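Local coordinates for biogenic amine-binding protein (Rhodnius prolixus, PDB 4GE1) that binds biogenic amines, tryptamine among them, inside a lipocalin barrel in the saliva of a blood-feeding insect, at residues S111-D116 against Y134-Q139; S6-V11 against G158-K163; K92-I95 against R101-D104. All coordinates share one frame; numbering follows the deposited sequence.

Interaction 1 of 3, residues S111-D116 against Y134-Q139; sequences SYIDTD and YLYAVQ. With TSS (2-(1H-indol-3-yl)ethanamine), chain E.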
loop_
_atom_site.group_PDB
_atom_site.type_symbol
_atom_site.label_atom_id
_atom_site.label_comp_id
_atom_site.label_asym_id
_atom_site.label_seq_id
_atom_site.Cartn_x
_atom_site.Cartn_y
_atom_site.Cartn_z
ATOM N N SER A 111 8.580 2.321 -2.619
ATOM C CA SER A 111 9.365 3.504 -2.269
ATOM C C SER A 111 8.532 4.517 -1.505
ATOM O O SER A 111 7.658 5.167 -2.080
ATOM C CB SER A 111 9.932 4.174 -3.532
ATOM O OG SER A 111 10.418 3.214 -4.450
ATOM N N TYR A 112 8.799 4.657 -0.214
ATOM C CA TYR A 112 8.112 5.671 0.576
ATOM C C TYR A 112 8.733 7.050 0.377
ATOM O O TYR A 112 9.879 7.310 0.754
ATOM C CB TYR A 112 7.987 5.273 2.056
ATOM C CG TYR A 112 6.806 4.355 2.279
ATOM C CD1 TYR A 112 6.968 2.978 2.302
ATOM C CD2 TYR A 112 5.518 4.866 2.404
ATOM C CE1 TYR A 112 5.883 2.129 2.480
ATOM C CE2 TYR A 112 4.421 4.024 2.580
ATOM C CZ TYR A 112 4.613 2.656 2.620
ATOM O OH TYR A 112 3.541 1.806 2.781
ATOM N N ILE A 113 7.948 7.914 -0.253
ATOM C CA ILE A 113 8.328 9.280 -0.549
ATOM C C ILE A 113 8.367 10.134 0.715
ATOM O O ILE A 113 9.250 10.987 0.871
ATOM C CB ILE A 113 7.336 9.879 -1.558
ATOM C CG1 ILE A 113 7.426 9.123 -2.882
ATOM C CG2 ILE A 113 7.586 11.361 -1.750
ATOM C CD1 ILE A 113 6.346 9.494 -3.873
ATOM N N ASP A 114 7.414 9.890 1.617
ATOM C CA ASP A 114 7.313 10.626 2.876
ATOM C C ASP A 114 6.318 9.966 3.841
ATOM O O ASP A 114 5.420 9.233 3.419
ATOM C CB ASP A 114 6.899 12.076 2.615
ATOM C CG ASP A 114 7.034 12.959 3.845
ATOM O OD1 ASP A 114 7.895 12.667 4.704
ATOM O OD2 ASP A 114 6.285 13.953 3.951
ATOM N N THR A 115 6.484 10.238 5.135
ATOM C CA THR A 115 5.552 9.763 6.156
ATOM C C THR A 115 5.866 10.389 7.509
ATOM O O THR A 115 7.023 10.684 7.811
ATOM C CB THR A 115 5.607 8.238 6.320
ATOM O OG1 THR A 115 4.616 7.822 7.269
ATOM C CG2 THR A 115 6.985 7.806 6.812
ATOM N N ASP A 116 4.837 10.596 8.322
ATOM C CA ASP A 116 5.044 11.060 9.688
ATOM C C ASP A 116 4.723 9.926 10.656
ATOM O O ASP A 116 4.646 10.130 11.870
ATOM C CB ASP A 116 4.198 12.299 9.987
ATOM C CG ASP A 116 2.713 11.995 10.054
ATOM O OD1 ASP A 116 2.308 10.874 9.671
ATOM O OD2 ASP A 116 1.949 12.886 10.484
ATOM N N TYR A 134 1.824 0.960 -12.351
ATOM C CA TYR A 134 2.494 1.653 -11.270
ATOM C C TYR A 134 1.456 2.362 -10.433
ATOM O O TYR A 134 0.392 2.755 -10.929
ATOM C CB TYR A 134 3.554 2.634 -11.779
ATOM C CG TYR A 134 3.004 3.837 -12.516
ATOM C CD1 TYR A 134 2.985 3.871 -13.904
ATOM C CD2 TYR A 134 2.516 4.943 -11.826
ATOM C CE1 TYR A 134 2.487 4.967 -14.589
ATOM C CE2 TYR A 134 2.015 6.053 -12.512
ATOM C CZ TYR A 134 2.007 6.054 -13.889
ATOM O OH TYR A 134 1.525 7.151 -14.581
ATOM N N LEU A 135 1.772 2.526 -9.158
ATOM C CA LEU A 135 0.841 3.139 -8.241
ATOM C C LEU A 135 1.510 4.245 -7.446
ATOM O O LEU A 135 2.585 4.051 -6.864
ATOM C CB LEU A 135 0.286 2.079 -7.288
ATOM C CG LEU A 135 -0.705 2.550 -6.228
ATOM C CD1 LEU A 135 -2.052 2.793 -6.868
ATOM C CD2 LEU A 135 -0.821 1.507 -5.121
ATOM N N TYR A 136 0.877 5.411 -7.445
ATOM C CA TYR A 136 1.194 6.459 -6.485
ATOM C C TYR A 136 0.028 6.566 -5.507
ATOM O O TYR A 136 -1.116 6.783 -5.918
ATOM C CB TYR A 136 1.398 7.799 -7.190
ATOM C CG TYR A 136 2.706 7.931 -7.929
ATOM C CD1 TYR A 136 3.870 8.285 -7.260
ATOM C CD2 TYR A 136 2.775 7.720 -9.300
ATOM C CE1 TYR A 136 5.067 8.419 -7.932
ATOM C CE2 TYR A 136 3.966 7.854 -9.985
ATOM C CZ TYR A 136 5.108 8.205 -9.296
ATOM O OH TYR A 136 6.293 8.333 -9.974
ATOM N N ALA A 137 0.303 6.414 -4.217
ATOM C CA ALA A 137 -0.779 6.358 -3.235
ATOM C C ALA A 137 -0.574 7.264 -2.025
ATOM O O ALA A 137 0.515 7.318 -1.451
ATOM C CB ALA A 137 -1.010 4.908 -2.772
ATOM N N VAL A 138 -1.640 7.965 -1.648
ATOM C CA VAL A 138 -1.708 8.637 -0.357
ATOM C C VAL A 138 -2.407 7.727 0.660
ATOM O O VAL A 138 -3.463 7.143 0.381
ATOM C CB VAL A 138 -2.416 9.996 -0.455
ATOM C CG1 VAL A 138 -2.647 10.577 0.930
ATOM C CG2 VAL A 138 -1.588 10.953 -1.310
ATOM N N GLN A 139 -1.796 7.597 1.831
ATOM C CA GLN A 139 -2.258 6.657 2.849
ATOM C C GLN A 139 -2.411 7.349 4.205
ATOM O O GLN A 139 -1.630 8.232 4.560
ATOM C CB GLN A 139 -1.307 5.454 2.924
ATOM C CG GLN A 139 -1.056 4.821 1.546
ATOM C CD GLN A 139 -0.098 3.642 1.579
ATOM O OE1 GLN A 139 -0.257 2.681 0.828
ATOM N NE2 GLN A 139 0.910 3.715 2.436
HETATM N N1 TSS E . -1.544 -4.052 -2.211
HETATM C CA TSS E . -0.796 -3.814 -3.421
HETATM C CB TSS E . -0.439 -2.395 -3.733
HETATM C CG TSS E . -0.074 -1.500 -2.591
HETATM C CD1 TSS E . -0.821 -0.439 -2.100
HETATM N NE1 TSS E . -0.156 0.136 -1.078
HETATM C CE2 TSS E . 1.030 -0.537 -0.867
HETATM C CD2 TSS E . 1.109 -1.548 -1.791
HETATM C CZ2 TSS E . 2.073 -0.346 0.081
HETATM C CH2 TSS E . 3.187 -1.179 0.066
HETATM C CZ3 TSS E . 3.268 -2.208 -0.875
HETATM C CE3 TSS E . 2.238 -2.400 -1.803
#

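Interaction 2 of 3, residues S6-V11 against G158-K163; sequences STVDTV and GKVGLK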
loop_
_atom_site.group_PDB
_atom_site.type_symbol
_atom_site.label_atom_id
_atom_site.label_comp_id
_atom_site.label_asym_id
_atom_site.label_seq_id
_atom_site.Cartn_x
_atom_site.Cartn_y
_atom_site.Cartn_z
ATOM N N SER A 6 9.809 3.650 -12.411
ATOM C CA SER A 6 10.482 4.900 -12.085
ATOM C C SER A 6 11.262 4.741 -10.785
ATOM O O SER A 6 10.862 3.984 -9.901
ATOM C CB SER A 6 9.466 6.037 -11.944
ATOM O OG SER A 6 8.802 6.292 -13.169
ATOM N N THR A 7 12.384 5.442 -10.677
ATOM C CA THR A 7 13.097 5.525 -9.410
ATOM C C THR A 7 12.710 6.838 -8.749
ATOM O O THR A 7 12.737 7.891 -9.386
ATOM C CB THR A 7 14.625 5.464 -9.595
ATOM O OG1 THR A 7 15.092 6.682 -10.187
ATOM C CG2 THR A 7 15.007 4.292 -10.484
ATOM N N VAL A 8 12.324 6.776 -7.480
ATOM C CA VAL A 8 11.941 7.979 -6.753
ATOM C C VAL A 8 12.727 8.082 -5.451
ATOM O O VAL A 8 13.063 7.065 -4.837
ATOM C CB VAL A 8 10.415 8.022 -6.448
ATOM C CG1 VAL A 8 9.604 7.633 -7.678
ATOM C CG2 VAL A 8 10.071 7.119 -5.288
ATOM N N ASP A 9 13.029 9.312 -5.043
ATOM C CA ASP A 9 13.695 9.557 -3.769
ATOM C C ASP A 9 12.751 9.181 -2.633
ATOM O O ASP A 9 11.539 9.365 -2.749
ATOM C CB ASP A 9 14.113 11.021 -3.641
ATOM C CG ASP A 9 15.057 11.460 -4.750
ATOM O OD1 ASP A 9 15.606 10.584 -5.455
ATOM O OD2 ASP A 9 15.254 12.683 -4.912
ATOM N N THR A 10 13.319 8.667 -1.543
ATOM C CA THR A 10 12.553 8.076 -0.448
ATOM C C THR A 10 12.964 8.655 0.906
ATOM O O THR A 10 13.971 9.353 1.008
ATOM C CB THR A 10 12.786 6.560 -0.380
ATOM O OG1 THR A 10 14.193 6.309 -0.260
ATOM C CG2 THR A 10 12.279 5.882 -1.633
ATOM N N VAL A 11 12.186 8.335 1.939
ATOM C CA VAL A 11 12.420 8.840 3.289
ATOM C C VAL A 11 13.752 8.360 3.844
ATOM O O VAL A 11 14.058 7.169 3.798
ATOM C CB VAL A 11 11.321 8.368 4.271
ATOM C CG1 VAL A 11 11.442 9.107 5.589
ATOM C CG2 VAL A 11 9.943 8.562 3.677
ATOM N N GLY A 158 4.371 16.686 -4.630
ATOM C CA GLY A 158 5.090 17.646 -5.449
ATOM C C GLY A 158 6.387 17.066 -5.978
ATOM O O GLY A 158 6.699 17.188 -7.162
ATOM N N LYS A 159 7.144 16.424 -5.094
ATOM C CA LYS A 159 8.416 15.826 -5.473
ATOM C C LYS A 159 8.293 14.966 -6.726
ATOM O O LYS A 159 9.225 14.897 -7.527
ATOM C CB LYS A 159 8.964 14.967 -4.336
ATOM C CG LYS A 159 9.583 15.734 -3.183
ATOM C CD LYS A 159 9.996 14.761 -2.086
ATOM C CE LYS A 159 10.656 13.518 -2.679
ATOM N NZ LYS A 159 10.980 12.485 -1.653
ATOM N N VAL A 160 7.147 14.314 -6.894
ATOM C CA VAL A 160 6.996 13.331 -7.965
ATOM C C VAL A 160 6.070 13.802 -9.079
ATOM O O VAL A 160 5.503 12.992 -9.815
ATOM C CB VAL A 160 6.551 11.951 -7.424
ATOM C CG1 VAL A 160 7.594 11.416 -6.455
ATOM C CG2 VAL A 160 5.175 12.039 -6.757
ATOM N N GLY A 161 5.934 15.119 -9.198
ATOM C CA GLY A 161 5.204 15.730 -10.295
ATOM C C GLY A 161 3.703 15.552 -10.213
ATOM O O GLY A 161 3.019 15.535 -11.238
ATOM N N LEU A 162 3.181 15.424 -8.997
ATOM C CA LEU A 162 1.754 15.184 -8.826
ATOM C C LEU A 162 1.068 16.196 -7.915
ATOM O O LEU A 162 1.707 16.868 -7.109
ATOM C CB LEU A 162 1.501 13.761 -8.319
ATOM C CG LEU A 162 1.825 12.639 -9.305
ATOM C CD1 LEU A 162 1.439 11.274 -8.738
ATOM C CD2 LEU A 162 1.127 12.883 -10.627
ATOM N N LYS A 163 -0.246 16.302 -8.073
ATOM C CA LYS A 163 -1.067 17.122 -7.196
ATOM C C LYS A 163 -2.245 16.289 -6.716
ATOM O O LYS A 163 -2.780 15.471 -7.468
ATOM C CB LYS A 163 -1.557 18.369 -7.931
ATOM C CG LYS A 163 -0.437 19.346 -8.277
ATOM C CD LYS A 163 -0.945 20.577 -9.011
ATOM C CE LYS A 163 -1.150 20.311 -10.496
ATOM N NZ LYS A 163 -1.288 21.594 -11.259
#

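Interaction 3 of 3, residues K92-I95 against R101-D104; sequences KNVI and RKID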
loop_
_atom_site.group_PDB
_atom_site.type_symbol
_atom_site.label_atom_id
_atom_site.label_comp_id
_atom_site.label_asym_id
_atom_site.label_seq_id
_atom_site.Cartn_x
_atom_site.Cartn_y
_atom_site.Cartn_z
ATOM N N LYS A 92 7.706 -9.628 -2.041
ATOM C CA LYS A 92 6.939 -10.574 -2.828
ATOM C C LYS A 92 5.478 -10.325 -2.456
ATOM O O LYS A 92 5.104 -10.366 -1.275
ATOM C CB LYS A 92 7.351 -12.010 -2.493
ATOM C CG LYS A 92 6.563 -13.090 -3.233
ATOM C CD LYS A 92 6.527 -12.810 -4.730
ATOM C CE LYS A 92 6.580 -14.092 -5.543
ATOM N NZ LYS A 92 7.895 -14.767 -5.391
ATOM N N ASN A 93 4.654 -10.019 -3.448
ATOM C CA ASN A 93 3.242 -9.794 -3.175
ATOM C C ASN A 93 2.408 -10.891 -3.811
ATOM O O ASN A 93 2.560 -11.206 -4.994
ATOM C CB ASN A 93 2.798 -8.396 -3.616
ATOM C CG ASN A 93 1.310 -8.139 -3.355
ATOM O OD1 ASN A 93 0.468 -8.436 -4.193
ATOM N ND2 ASN A 93 0.994 -7.581 -2.195
ATOM N N VAL A 94 1.553 -11.494 -2.994
ATOM C CA VAL A 94 0.756 -12.631 -3.412
ATOM C C VAL A 94 -0.723 -12.269 -3.395
ATOM O O VAL A 94 -1.255 -11.835 -2.370
ATOM C CB VAL A 94 1.002 -13.835 -2.482
ATOM C CG1 VAL A 94 0.367 -15.096 -3.054
ATOM C CG2 VAL A 94 2.495 -14.040 -2.275
ATOM N N ILE A 95 -1.377 -12.421 -4.541
ATOM C CA ILE A 95 -2.815 -12.211 -4.629
ATOM C C ILE A 95 -3.457 -13.499 -4.143
ATOM O O ILE A 95 -3.153 -14.574 -4.662
ATOM C CB ILE A 95 -3.260 -11.942 -6.080
ATOM C CG1 ILE A 95 -2.405 -10.848 -6.724
ATOM C CG2 ILE A 95 -4.741 -11.603 -6.146
ATOM C CD1 ILE A 95 -2.459 -9.524 -6.005
ATOM N N ARG A 101 -5.473 -19.026 -0.102
ATOM C CA ARG A 101 -5.038 -19.751 -1.296
ATOM C C ARG A 101 -4.450 -18.796 -2.348
ATOM O O ARG A 101 -5.038 -17.768 -2.669
ATOM C CB ARG A 101 -6.201 -20.539 -1.905
ATOM C CG ARG A 101 -6.238 -22.018 -1.546
ATOM C CD ARG A 101 -7.568 -22.624 -1.959
ATOM N NE ARG A 101 -8.685 -21.860 -1.402
ATOM C CZ ARG A 101 -9.792 -21.549 -2.071
ATOM N NH1 ARG A 101 -9.946 -21.943 -3.330
ATOM N NH2 ARG A 101 -10.749 -20.845 -1.479
ATOM N N LYS A 102 -3.288 -19.143 -2.883
ATOM C CA LYS A 102 -2.624 -18.287 -3.860
ATOM C C LYS A 102 -3.350 -18.270 -5.211
ATOM O O LYS A 102 -3.624 -19.321 -5.796
ATOM C CB LYS A 102 -1.164 -18.714 -4.045
ATOM C CG LYS A 102 -0.487 -18.125 -5.281
ATOM C CD LYS A 102 -0.116 -19.222 -6.259
ATOM C CE LYS A 102 0.281 -18.662 -7.623
ATOM N NZ LYS A 102 0.263 -19.725 -8.672
ATOM N N ILE A 103 -3.667 -17.069 -5.685
ATOM C CA ILE A 103 -4.165 -16.869 -7.041
ATOM C C ILE A 103 -3.009 -16.543 -7.998
ATOM O O ILE A 103 -2.896 -17.134 -9.077
ATOM C CB ILE A 103 -5.200 -15.727 -7.085
ATOM C CG1 ILE A 103 -6.482 -16.144 -6.359
ATOM C CG2 ILE A 103 -5.514 -15.336 -8.521
ATOM C CD1 ILE A 103 -7.566 -15.088 -6.372
ATOM N N ASP A 104 -2.154 -15.604 -7.586
ATOM C CA ASP A 104 -1.017 -15.145 -8.390
ATOM C C ASP A 104 -0.010 -14.459 -7.472
ATOM O O ASP A 104 -0.332 -14.137 -6.314
ATOM C CB ASP A 104 -1.486 -14.159 -9.467
ATOM C CG ASP A 104 -0.449 -13.937 -10.568
ATOM O OD1 ASP A 104 0.698 -14.419 -10.440
ATOM O OD2 ASP A 104 -0.787 -13.270 -11.570
#

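Interaction 1 of 3, residues S111-D116 against Y134-Q139
The ring of Tyr112 and the amide of Gln139 meet edge-on, their planes 53° apart: NE2 of Gln139 lies in the plane of the ring at its edge, 3.5 Å from Tyr112 CE2. From there Gln139 NE2 donates to Tyr112 OH over 3.3 Å, close to straight at 162°, with the hydroxyl almost in the amide plane. Phe19 meets the same tyrosine edge-to-face. On the outer side, Ile113 CD1 comes up to the edge of the Tyr136 ring, 4.4 Å from Tyr136 CD1.

Gln139 illustrates how one amide can be fixed from both ends. NE2 is also bonded to Ser121 OG, while Gln139 OE1 accepts the indole N-H of the bound tryptamine, NE1, at 3.2 Å. The orientation of the amide is thereby set, and the extended chain carries it across to the tyrosine. Leu135 adds an apolar touch, CD2 lying 3.6 Å from CD1 of the indole.

The two segments are not strand neighbours. Strand 120-127 runs between them, with Ile113 and Asp114 forming a classic bulge against its Val122. The hydrogen bond is made inside the lipocalin barrel, with Trp24 and Ile26 of strand 23-31 beside Gln139 and helix 150-159 packed outside against Val138.

Interaction 2 of 3, residues S6-V11 against G158-K163
Lys159 and Val160, consecutive in the chain, both set off toward residues 6-11, yet they meet them in different ways. Val160 presents its CG1 methyl to Val8, which starts back toward it; CG1 of Val160 stands 4.4 Å from Val8 CB, a loose apolar touch. Lys159 instead reaches with a long arm. Its CG is anti to the carbonyl carbon (chi1 -76°), and a bend at chi3 (42°) turns the terminal part of the chain, leaving NZ beside the backbone of Asp9. There Lys159 NZ makes a weak hydrogen bond to Asp9 O, 3.4 Å away, and a second weak one to the backbone carbonyl of Ile113. The ammonium group thus links residues 6-11 weakly to strand 102-115.

The carboxylate of Asp9 does not close a salt bridge: OD2 remains 5.4 Å from Lys159 NZ, a separation at which any electrostatic attraction is probably modest, and the side chain touches the lysine through CB, at 4.0 Å from NZ.

Residues 158-163 hold a textbook helix ending. Gly161, with positive phi, is the C-prime residue of a Schellman motif in which Gly161 N bonds to Gly158 O and Leu162 N to Leu157 O. The reversal follows helix 150-159, which packs against the outside of the barrel as the helix after the last barrel strand does in lipocalins.

Strand residues lie beneath both valines. Ile113 and Tyr136 each touch Val8 and Val160, Leu162 also rests on Tyr136, and Thr10, which sets off away from the helix end, packs against Ser111. Just before residues 6-11, Cys5 is joined by a disulfide to Cys126 of strand 120-127.

Interaction 3 of 3, residues K92-I95 against R101-D104
Ile95 O is held by two consecutive backbone N-H groups of the facing strand. Ile103 N approaches to 2.7 Å from Ile95 O, with an angle of 156° at the hydrogen; Asp104 N, at 3.3 Å from the same oxygen, makes the longer bond of the pair. A third bond runs the other way, from Ile95 N to Asp104 O, again 2.7 Å but more bent, at 142°. The carbonyl of Asp104 takes a further, weaker CA-H...O contact from Val94, CA to O 3.4 Å.

Two residues set opposite one define a classic beta bulge, here Ile103 and Asp104 against Ile95, with Ile95 and Asp104 as the antiparallel hydrogen-bonded pair. It lies near the turn of the hairpin made by strands 88-96 and 102-115. Over these short segments the strand directions differ by 109°, far from a flat antiparallel ladder. Such a hairpin corresponds to the fifth and sixth strands of a lipocalin barrel, whose connecting loop belongs to the open end.

Ile95 and Asp104 start out on the same face of the sheet. Val94 reaches across to Lys102, the two crossing at about a right angle: with CG1 anti to the backbone N, Val94 lays that methyl 3.9 Å from Lys102 CG. Tyr195 of the C-terminal tail touches both. Ile103 adds apolar contact at the bulge, its CB 4.3 Å from Ile95 CG2.

Next to this pairing, Asn93 turns to the binding cavity, where OD1 accepts from Arg106 and ND2 donates to Ser75 and Asp73. Asp73 is itself hydrogen-bonded to the bound tryptamine, an arrangement consistent with Asn93 orienting that carboxylate from the second shell.

From the N terminus, the chain first passes through residues 6-11, whose partner, 158-163, comes much later: interaction 2 closes a loop of 146 residues that includes all the barrel strands from 23-31 to 130-140. Within that loop the other two contacts follow in series. Interaction 3 closes first, a tight hairpin between strands 88-96 and 102-115; interaction 1 opens farther along the latter strand and reaches 134-139 over strand 120-127. None cross. Interactions 1 and 2 adjoin, Tyr112 O lying 2.8 Å from Val11 N in a probable hydrogen bond, so the N-terminal segment, barrel wall and helix end are joined there. Interaction 3 lies across the chain's centre from interaction 2, their centres about 28 Å apart.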